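Local coordinates for Lin2960 protein (Listeria innocua, PDB 3OOP), which is of unknown function but, as a MarR-family protein with a winged helix-turn-helix fold, probably binds DNA and regulates transcription, at residues A[38-41]-A[42-46]; A[71-74]-A[75-78]; A[98-101]-A[102-106]; A[111-114]-A[115-119]. One frame throughout, in Å; residues are numbered along the deposited sequence. Where two conformers were deposited one is given.

Contact 1: residues A[38-41]-A[42-46]; sequences EQWS and VLEGI
W40 and E44, one helical turn apart, meet over the indole face. E44 CB lies 4.1 Å from the centroid of the W40 six-membered ring and only 7° off its normal, the geometry of a CH-pi contact. The ring is brought there by its first torsion (chi1 169°), which sets CG anti to the backbone N and beside the carbonyl carbon.

Main-chain polar atoms are paired in the alpha-helical i to i+4 pattern. E44 N donates to W40 O at 2.8 Å, L43 N to Q39 O at 2.9 Å, and G45 N to S41 O at 3.1 Å; the bond from V42 N to E38 O, 3.4 Å, is weak. S41 O also accepts from a water at 2.7 Å. The indole N-H is satisfied by a different water, which lies in the ring plane at the edge, 3.1 Å from W40 NE1. That water can donate onward to E44 OE2 in the glutamate conformer given, one of two. Among the other side chains, E38 forms a salt bridge with R70, Q39 OE1 accepts from K78 NZ and T36 N, and S41 OG bonds P37 O.

In the winged-helix core, V42 packs on I71 and L75 of helix 65-77, W40 on T105 and L108 of helix 99-119, and L43 and I46 on strand 94-97.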
loop_
_atom_site.group_PDB
_atom_site.type_symbol
_atom_site.label_atom_id
_atom_site.label_comp_id
_atom_site.label_asym_id
_atom_site.label_seq_id
_atom_site.Cartn_x
_atom_site.Cartn_y
_atom_site.Cartn_z
ATOM N N GLU A 38 17.751 -12.034 6.451
ATOM C CA GLU A 38 18.211 -10.810 7.117
ATOM C C GLU A 38 19.720 -10.592 6.929
ATOM O O GLU A 38 20.186 -9.457 6.811
ATOM C CB GLU A 38 17.811 -10.788 8.606
ATOM C CG GLU A 38 18.562 -11.784 9.491
ATOM C CD GLU A 38 18.277 -11.620 10.984
ATOM O OE1 GLU A 38 18.751 -12.479 11.757
ATOM O OE2 GLU A 38 17.588 -10.654 11.385
ATOM N N GLN A 39 20.473 -11.694 6.890
ATOM C CA GLN A 39 21.905 -11.637 6.614
ATOM C C GLN A 39 22.122 -11.189 5.177
ATOM O O GLN A 39 23.061 -10.450 4.889
ATOM C CB GLN A 39 22.557 -13.000 6.867
ATOM C CG GLN A 39 22.682 -13.347 8.343
ATOM C CD GLN A 39 22.923 -14.827 8.578
ATOM O OE1 GLN A 39 23.214 -15.583 7.646
ATOM N NE2 GLN A 39 22.798 -15.251 9.828
ATOM N N TRP A 40 21.254 -11.641 4.282
ATOM C CA TRP A 40 21.340 -11.256 2.879
ATOM C C TRP A 40 21.089 -9.766 2.706
ATOM O O TRP A 40 21.813 -9.102 1.971
ATOM C CB TRP A 40 20.370 -12.076 2.039
ATOM C CG TRP A 40 20.188 -11.594 0.625
ATOM C CD1 TRP A 40 19.018 -11.206 0.050
ATOM C CD2 TRP A 40 21.195 -11.465 -0.389
ATOM N NE1 TRP A 40 19.222 -10.852 -1.261
ATOM C CE2 TRP A 40 20.551 -10.988 -1.557
ATOM C CE3 TRP A 40 22.577 -11.690 -0.422
ATOM C CZ2 TRP A 40 21.240 -10.744 -2.753
ATOM C CZ3 TRP A 40 23.266 -11.440 -1.618
ATOM C CH2 TRP A 40 22.590 -10.971 -2.764
ATOM N N SER A 41 20.088 -9.237 3.403
ATOM C CA SER A 41 19.798 -7.801 3.330
ATOM C C SER A 41 21.040 -6.983 3.637
ATOM O O SER A 41 21.367 -6.033 2.913
ATOM C CB SER A 41 18.679 -7.410 4.294
ATOM O OG SER A 41 17.476 -8.055 3.919
ATOM N N VAL A 42 21.732 -7.356 4.708
ATOM C CA VAL A 42 22.923 -6.631 5.128
ATOM C C VAL A 42 24.076 -6.852 4.139
ATOM O O VAL A 42 24.715 -5.892 3.716
ATOM C CB VAL A 42 23.314 -6.953 6.589
ATOM C CG1 VAL A 42 24.646 -6.325 6.933
ATOM C CG2 VAL A 42 22.237 -6.427 7.542
ATOM N N LEU A 43 24.317 -8.107 3.759
ATOM C CA LEU A 43 25.364 -8.439 2.780
ATOM C C LEU A 43 25.206 -7.693 1.462
ATOM O O LEU A 43 26.179 -7.122 0.954
ATOM C CB LEU A 43 25.369 -9.938 2.478
ATOM C CG LEU A 43 26.348 -10.894 3.125
ATOM C CD1 LEU A 43 26.151 -12.271 2.489
ATOM C CD2 LEU A 43 27.812 -10.437 2.981
ATOM N N GLU A 44 23.990 -7.734 0.909
ATOM C CA GLU A 44 23.637 -7.029 -0.329
ATOM C C GLU A 44 23.932 -5.532 -0.211
ATOM O O GLU A 44 24.465 -4.913 -1.141
ATOM C CB GLU A 44 22.149 -7.272 -0.652
ATOM C CG GLU A 44 21.482 -6.235 -1.557
ATOM C CD GLU A 44 19.977 -6.158 -1.343
ATOM O OE1 GLU A 44 19.471 -5.057 -1.040
ATOM O OE2 GLU A 44 19.296 -7.194 -1.463
ATOM N N GLY A 45 23.559 -4.951 0.931
ATOM C CA GLY A 45 23.798 -3.532 1.190
ATOM C C GLY A 45 25.276 -3.221 1.247
ATOM O O GLY A 45 25.723 -2.209 0.724
ATOM N N ILE A 46 26.040 -4.090 1.902
ATOM C CA ILE A 46 27.493 -3.934 1.942
ATOM C C ILE A 46 28.098 -4.034 0.537
ATOM O O ILE A 46 28.876 -3.167 0.136
ATOM C CB ILE A 46 28.164 -4.914 2.944
ATOM C CG1 ILE A 46 27.670 -4.630 4.369
ATOM C CG2 ILE A 46 29.688 -4.773 2.889
ATOM C CD1 ILE A 46 28.103 -5.660 5.434
HETATM O O HOH W 1 17.914 -9.221 -3.600
HETATM O O HOH W 2 19.932 -4.486 1.287
#

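Contact 2: residues A[71-74]-A[75-78]; sequences IVDV and LLRK
V74 and K78 run side by side, their side chains pointing the same way, with V74 CG1 3.9 Å from K78 CE. The lysine leaves the backbone with CG beside its own N (chi1 -66°) and then stays extended, which carries its methylenes along the valine. Two further i to i+4 pairs repeat this parallel arrangement: I71 CG2 touches L75 CD1 at 4.1 Å, and V72 CG1 meets L76 CD1 at 4.0 Å. R77 approaches V74 differently. In the deposited conformer given, one of two, a bend at chi3 (58°) folds the chain back, leaving one guanidinium face over V74 CA and NH1 3.9 Å from V74 CG2.

These side chains are spaced by the helix backbone. L75 N donates to I71 O at 2.9 Å and R77 N to D73 O at 3.0 Å, and L76 N pairs with V72 O in the same way. The last of the series, K78 N to V74 O at 2.9 Å, reaches from the first residue beyond the helix.

Further out, K78 NZ has a stronger partner than anything in its own turn, a salt bridge to D34. This bond holds the far end of the lysine, past the V74 methyl. D73 OD1 has a long, weak ion pair with R83.

By topology, helix 65-77 is the second helix of the helix-turn-helix, the probable recognition helix. V74 packs on Q39 of helix 37-49, and L75 and L76 on I81 of wing strand 81-84.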
loop_
_atom_site.group_PDB
_atom_site.type_symbol
_atom_site.label_atom_id
_atom_site.label_comp_id
_atom_site.label_asym_id
_atom_site.label_seq_id
_atom_site.Cartn_x
_atom_site.Cartn_y
_atom_site.Cartn_z
ATOM N N ILE A 71 23.733 -8.700 13.232
ATOM C CA ILE A 71 23.918 -9.348 11.924
ATOM C C ILE A 71 25.361 -9.194 11.428
ATOM O O ILE A 71 25.952 -10.157 10.933
ATOM C CB ILE A 71 22.907 -8.846 10.856
ATOM C CG1 ILE A 71 21.467 -9.199 11.268
ATOM C CG2 ILE A 71 23.217 -9.459 9.492
ATOM C CD1 ILE A 71 20.379 -8.436 10.516
ATOM N N VAL A 72 25.921 -7.993 11.576
ATOM C CA VAL A 72 27.333 -7.754 11.244
ATOM C C VAL A 72 28.247 -8.720 12.006
ATOM O O VAL A 72 29.177 -9.290 11.433
ATOM C CB VAL A 72 27.731 -6.274 11.460
ATOM C CG1 VAL A 72 29.245 -6.086 11.412
ATOM C CG2 VAL A 72 27.070 -5.418 10.400
ATOM N N ASP A 73 27.972 -8.926 13.291
ATOM C CA ASP A 73 28.741 -9.915 14.046
ATOM C C ASP A 73 28.672 -11.337 13.455
ATOM O O ASP A 73 29.693 -12.013 13.372
ATOM C CB ASP A 73 28.385 -9.871 15.536
ATOM C CG ASP A 73 28.868 -8.585 16.210
ATOM O OD1 ASP A 73 29.807 -7.937 15.682
ATOM O OD2 ASP A 73 28.308 -8.210 17.272
ATOM N N VAL A 74 27.495 -11.776 13.011
ATOM C CA VAL A 74 27.371 -13.099 12.375
ATOM C C VAL A 74 28.161 -13.144 11.063
ATOM O O VAL A 74 28.853 -14.124 10.788
ATOM C CB VAL A 74 25.897 -13.508 12.114
ATOM C CG1 VAL A 74 25.836 -14.837 11.355
ATOM C CG2 VAL A 74 25.120 -13.608 13.442
ATOM N N LEU A 75 28.073 -12.078 10.275
ATOM C CA LEU A 75 28.767 -12.032 8.978
ATOM C C LEU A 75 30.292 -11.991 9.117
ATOM O O LEU A 75 31.011 -12.552 8.293
ATOM C CB LEU A 75 28.260 -10.869 8.120
ATOM C CG LEU A 75 26.794 -10.911 7.670
ATOM C CD1 LEU A 75 26.448 -9.618 6.920
ATOM C CD2 LEU A 75 26.507 -12.132 6.803
ATOM N N LEU A 76 30.774 -11.337 10.170
ATOM C CA LEU A 76 32.190 -11.370 10.519
ATOM C C LEU A 76 32.630 -12.782 10.912
ATOM O O LEU A 76 33.673 -13.258 10.442
ATOM C CB LEU A 76 32.499 -10.368 11.640
ATOM C CG LEU A 76 32.564 -8.889 11.236
ATOM C CD1 LEU A 76 32.548 -8.012 12.466
ATOM C CD2 LEU A 76 33.787 -8.581 10.361
ATOM N N ARG A 77 31.827 -13.450 11.736
ATOM C CA ARG A 77 32.139 -14.810 12.158
ATOM C C ARG A 77 32.122 -15.786 10.979
ATOM O O ARG A 77 32.938 -16.706 10.929
ATOM C CB ARG A 77 31.195 -15.261 13.272
ATOM C CG ARG A 77 31.798 -16.294 14.201
ATOM C CD ARG A 77 31.054 -16.347 15.525
ATOM N NE ARG A 77 29.632 -16.639 15.356
ATOM C CZ ARG A 77 28.659 -15.754 15.547
ATOM N NH1 ARG A 77 27.393 -16.117 15.376
ATOM N NH2 ARG A 77 28.951 -14.507 15.907
ATOM N N LYS A 78 31.214 -15.568 10.023
ATOM C CA LYS A 78 31.146 -16.372 8.795
ATOM C C LYS A 78 32.254 -16.013 7.799
ATOM O O LYS A 78 32.349 -16.632 6.734
ATOM C CB LYS A 78 29.771 -16.261 8.121
ATOM C CG LYS A 78 28.615 -16.869 8.928
ATOM C CD LYS A 78 27.300 -16.880 8.159
ATOM C CE LYS A 78 26.276 -17.785 8.847
ATOM N NZ LYS A 78 25.019 -17.983 8.047
#

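Contact 3: residues A[98-101]-A[102-106]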
loop_
_atom_site.group_PDB
_atom_site.type_symbol
_atom_site.label_atom_id
_atom_site.label_comp_id
_atom_site.label_asym_id
_atom_site.label_seq_id
_atom_site.Cartn_x
_atom_site.Cartn_y
_atom_site.Cartn_z
ATOM N N THR A 98 34.871 -9.789 2.112
ATOM C CA THR A 98 36.023 -10.651 1.879
ATOM C C THR A 98 35.869 -11.316 0.507
ATOM O O THR A 98 34.800 -11.240 -0.115
ATOM C CB THR A 98 36.111 -11.768 2.934
ATOM O OG1 THR A 98 34.928 -12.575 2.861
ATOM C CG2 THR A 98 36.244 -11.193 4.346
ATOM N N ASP A 99 36.920 -11.988 0.040
ATOM C CA ASP A 99 36.803 -12.809 -1.168
ATOM C C ASP A 99 35.645 -13.813 -1.080
ATOM O O ASP A 99 34.898 -14.007 -2.057
ATOM C CB ASP A 99 38.105 -13.556 -1.465
ATOM C CG ASP A 99 39.199 -12.652 -2.027
ATOM O OD1 ASP A 99 38.935 -11.466 -2.352
ATOM O OD2 ASP A 99 40.343 -13.147 -2.135
ATOM N N LYS A 100 35.500 -14.449 0.081
ATOM C CA LYS A 100 34.407 -15.395 0.304
ATOM C C LYS A 100 33.055 -14.685 0.253
ATOM O O LYS A 100 32.112 -15.189 -0.358
ATOM C CB LYS A 100 34.568 -16.135 1.629
ATOM C CG LYS A 100 33.582 -17.279 1.788
ATOM C CD LYS A 100 33.679 -17.923 3.167
ATOM C CE LYS A 100 32.793 -19.170 3.250
ATOM N NZ LYS A 100 32.898 -19.826 4.592
ATOM N N GLY A 101 32.969 -13.512 0.870
ATOM C CA GLY A 101 31.760 -12.697 0.795
ATOM C C GLY A 101 31.407 -12.311 -0.636
ATOM O O GLY A 101 30.245 -12.371 -1.020
ATOM N N ARG A 102 32.405 -11.925 -1.421
ATOM C CA ARG A 102 32.175 -11.555 -2.815
ATOM C C ARG A 102 31.664 -12.764 -3.606
ATOM O O ARG A 102 30.722 -12.640 -4.387
ATOM C CB ARG A 102 33.454 -10.976 -3.434
ATOM C CG ARG A 102 33.231 -10.174 -4.700
ATOM C CD ARG A 102 34.500 -9.428 -5.129
ATOM N NE ARG A 102 35.137 -8.715 -4.021
ATOM C CZ ARG A 102 34.695 -7.568 -3.499
ATOM N NH1 ARG A 102 33.606 -6.979 -3.979
ATOM N NH2 ARG A 102 35.347 -7.006 -2.488
ATOM N N LYS A 103 32.274 -13.928 -3.377
ATOM C CA LYS A 103 31.866 -15.176 -4.029
ATOM C C LYS A 103 30.403 -15.509 -3.692
ATOM O O LYS A 103 29.588 -15.759 -4.583
ATOM C CB LYS A 103 32.796 -16.324 -3.607
ATOM C CG LYS A 103 32.410 -17.704 -4.153
ATOM C CD LYS A 103 33.336 -18.823 -3.657
ATOM C CE LYS A 103 32.952 -19.281 -2.259
ATOM N NZ LYS A 103 33.369 -20.689 -2.000
ATOM N N GLU A 104 30.080 -15.511 -2.405
ATOM C CA GLU A 104 28.737 -15.884 -1.978
ATOM C C GLU A 104 27.677 -14.872 -2.414
ATOM O O GLU A 104 26.591 -15.268 -2.848
ATOM C CB GLU A 104 28.700 -16.172 -0.464
ATOM C CG GLU A 104 29.492 -17.448 -0.126
ATOM C CD GLU A 104 29.031 -18.175 1.141
ATOM O OE1 GLU A 104 28.035 -17.759 1.774
ATOM O OE2 GLU A 104 29.673 -19.194 1.493
ATOM N N THR A 105 27.995 -13.581 -2.348
ATOM C CA THR A 105 27.046 -12.549 -2.767
ATOM C C THR A 105 26.771 -12.650 -4.271
ATOM O O THR A 105 25.637 -12.491 -4.709
ATOM C CB THR A 105 27.527 -11.142 -2.357
ATOM O OG1 THR A 105 27.778 -11.126 -0.945
ATOM C CG2 THR A 105 26.487 -10.075 -2.691
ATOM N N THR A 106 27.817 -12.930 -5.054
ATOM C CA THR A 106 27.655 -13.107 -6.505
ATOM C C THR A 106 26.714 -14.287 -6.794
ATOM O O THR A 106 25.781 -14.171 -7.591
ATOM C CB THR A 106 29.017 -13.268 -7.216
ATOM O OG1 THR A 106 29.719 -12.025 -7.136
ATOM C CG2 THR A 106 28.852 -13.653 -8.689
HETATM O O HOH W 3 37.201 -10.739 -4.189
HETATM O O HOH W 4 37.513 -9.347 -1.722
#
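K100 and E104 extend side by side from successive turns near the N-terminal end of helix 99-119, whose N-cap is T98. Both chains point the same way, with K100 CE 3.6 Å from E104 OE2. The charges themselves stop short: K100 NZ is 4.5 Å from that oxygen, beyond a salt bridge, so any attraction is probably modest.

The polar ends of the D99 and R102 side chains meet through water. One water donates to D99 OD1 and accepts from R102 NE; a second also donates to D99 OD1 and accepts from R102 NH2 at 3.3 Å. Both waters lie in the guanidinium plane, at its edge. The arginine is turned to them by a bend at chi3 (-47°), and its NH1 forms a salt bridge with E50.

The cap closes the first turn of the helix: T98 OG1 accepts from G101 N at 2.9 Å, with an N-H...O angle of 164°. A further hydrogen bond of T98 OG1, with E79 O, ties it to the preceding loop. The main chain continues the turn, R102 N donating to T98 O at 2.8 Å. On the inner side of the helix T105 packs against E47 of helix 37-49.

T105 has two deposited conformers; in the one given, its hydroxyl turns back along the helix, and G101 O receives T105 OG1 at 2.8 Å and T105 N at 2.9 Å from opposite faces of its carbonyl plane.

Contact 4: residues A[111-114]-A[115-119]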
loop_
_atom_site.group_PDB
_atom_site.type_symbol
_atom_site.label_atom_id
_atom_site.label_comp_id
_atom_site.label_asym_id
_atom_site.label_seq_id
_atom_site.Cartn_x
_atom_site.Cartn_y
_atom_site.Cartn_z
ATOM N N ILE A 111 21.090 -16.011 -8.363
ATOM C CA ILE A 111 19.886 -16.796 -8.090
ATOM C C ILE A 111 18.675 -15.881 -7.984
ATOM O O ILE A 111 17.633 -16.148 -8.600
ATOM C CB ILE A 111 20.023 -17.633 -6.811
ATOM C CG1 ILE A 111 21.070 -18.727 -7.020
ATOM C CG2 ILE A 111 18.674 -18.278 -6.449
ATOM C CD1 ILE A 111 21.843 -19.020 -5.779
ATOM N N VAL A 112 18.812 -14.804 -7.210
ATOM C CA VAL A 112 17.731 -13.826 -7.056
ATOM C C VAL A 112 17.344 -13.186 -8.396
ATOM O O VAL A 112 16.155 -13.056 -8.708
ATOM C CB VAL A 112 18.088 -12.758 -5.987
ATOM C CG1 VAL A 112 17.041 -11.659 -5.935
ATOM C CG2 VAL A 112 18.250 -13.424 -4.612
ATOM N N GLU A 113 18.345 -12.822 -9.193
ATOM C CA GLU A 113 18.124 -12.228 -10.512
ATOM C C GLU A 113 17.357 -13.174 -11.440
ATOM O O GLU A 113 16.445 -12.759 -12.175
ATOM C CB GLU A 113 19.471 -11.852 -11.126
ATOM C CG GLU A 113 19.389 -10.990 -12.366
ATOM C CD GLU A 113 20.638 -10.154 -12.559
ATOM O OE1 GLU A 113 20.513 -8.912 -12.571
ATOM O OE2 GLU A 113 21.742 -10.731 -12.683
ATOM N N ALA A 114 17.735 -14.451 -11.411
ATOM C CA ALA A 114 17.056 -15.453 -12.239
ATOM C C ALA A 114 15.588 -15.613 -11.828
ATOM O O ALA A 114 14.703 -15.698 -12.691
ATOM C CB ALA A 114 17.787 -16.789 -12.203
ATOM N N SER A 115 15.321 -15.628 -10.520
ATOM C CA SER A 115 13.936 -15.692 -10.014
ATOM C C SER A 115 13.142 -14.435 -10.341
ATOM O O SER A 115 11.955 -14.500 -10.676
ATOM C CB SER A 115 13.923 -15.946 -8.505
ATOM O OG SER A 115 14.454 -17.229 -8.245
ATOM N N CYS A 116 13.809 -13.292 -10.262
ATOM C CA CYS A 116 13.213 -12.018 -10.627
ATOM C C CYS A 116 12.769 -11.994 -12.104
ATOM O O CYS A 116 11.679 -11.510 -12.423
ATOM C CB CYS A 116 14.201 -10.894 -10.332
ATOM S SG CYS A 116 13.491 -9.267 -10.463
ATOM N N GLU A 117 13.594 -12.544 -12.989
ATOM C CA GLU A 117 13.228 -12.685 -14.407
ATOM C C GLU A 117 11.966 -13.536 -14.566
ATOM O O GLU A 117 11.095 -13.213 -15.383
ATOM C CB GLU A 117 14.380 -13.278 -15.227
ATOM C CG GLU A 117 15.562 -12.327 -15.398
ATOM C CD GLU A 117 16.798 -12.994 -16.001
ATOM O OE1 GLU A 117 16.746 -14.194 -16.374
ATOM O OE2 GLU A 117 17.834 -12.303 -16.106
ATOM N N LYS A 118 11.867 -14.615 -13.785
ATOM C CA LYS A 118 10.697 -15.499 -13.823
ATOM C C LYS A 118 9.437 -14.775 -13.367
ATOM O O LYS A 118 8.380 -14.916 -13.966
ATOM C CB LYS A 118 10.915 -16.748 -12.968
ATOM C CG LYS A 118 11.968 -17.707 -13.494
ATOM C CD LYS A 118 12.017 -19.009 -12.674
ATOM C CE LYS A 118 10.916 -19.992 -13.088
ATOM N NZ LYS A 118 11.018 -21.308 -12.365
HETATM N N MSE A 119 9.580 -13.984 -12.311
HETATM C CA MSE A 119 8.503 -13.198 -11.736
HETATM C C MSE A 119 7.880 -12.248 -12.763
HETATM O O MSE A 119 6.654 -12.066 -12.795
HETATM C CB MSE A 119 9.106 -12.376 -10.607
HETATM C CG MSE A 119 8.176 -11.713 -9.684
HETATM SE SE MSE A 119 9.259 -11.518 -8.058
HETATM C CE MSE A 119 10.279 -9.936 -8.541
HETATM O O HOH W 5 16.290 -19.022 -9.126
#
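The first torsion of S115 (chi1 -66°) sets OG beside its own backbone N, on the side that looks back to I111. A water uses this placement: it lies 2.7 Å from S115 OG and donates to I111 O, 3.2 Å away. I111 O therefore takes a second bond beside the one from S115 N, at 3.0 Å. A similar first torsion in E117 (chi1 -70°) lays CG against the preceding turn, 3.4 Å from E113 O, before the chain extends outward. C116 rests its CB 3.3 Å from V112 O.

All of this rides on regular alpha-helix, C116 N donating to V112 O at 2.8 Å and E117 N to E113 O in the same pattern; K118 N to A114 O is longer, at 3.2 Å. The turns are the C-terminal part of helix 99-119, the long helix that in MarR proteins leads from the winged helix-turn-helix toward the dimerisation region. Consistent with this, M119, a selenomethionine, packs on I142 of the second subunit. Within the chain, S115 meets L26 and S29 of helix 2-29.

On the exposed side E113 and E117 project from adjacent turns. Their OE2 atoms are 5.4 Å apart in the E113 conformer given, one of two, so the like charges may repel mildly.

How the contacts relate
From the N terminus, the contacts follow in series: contact 1 in helix 37-49, contact 2 at the end of helix 65-77, then contacts 3 and 4 at the two ends of helix 99-119. Each joins adjoining turns of one helix, so none closes a loop and none nest or cross. Contact 1 meets contact 2 where E38 OE2 lies 3.7 Å from I71 CD1, and meets contact 3 where L43 CD1 lies 4.0 Å from T105 OG1. Together these three tie helices 37-49, 65-77 and the start of 99-119 to one another and to the wing strands. Contact 4, centred about 26 Å from the centre of contact 2, extends the long helix toward the subunit interface.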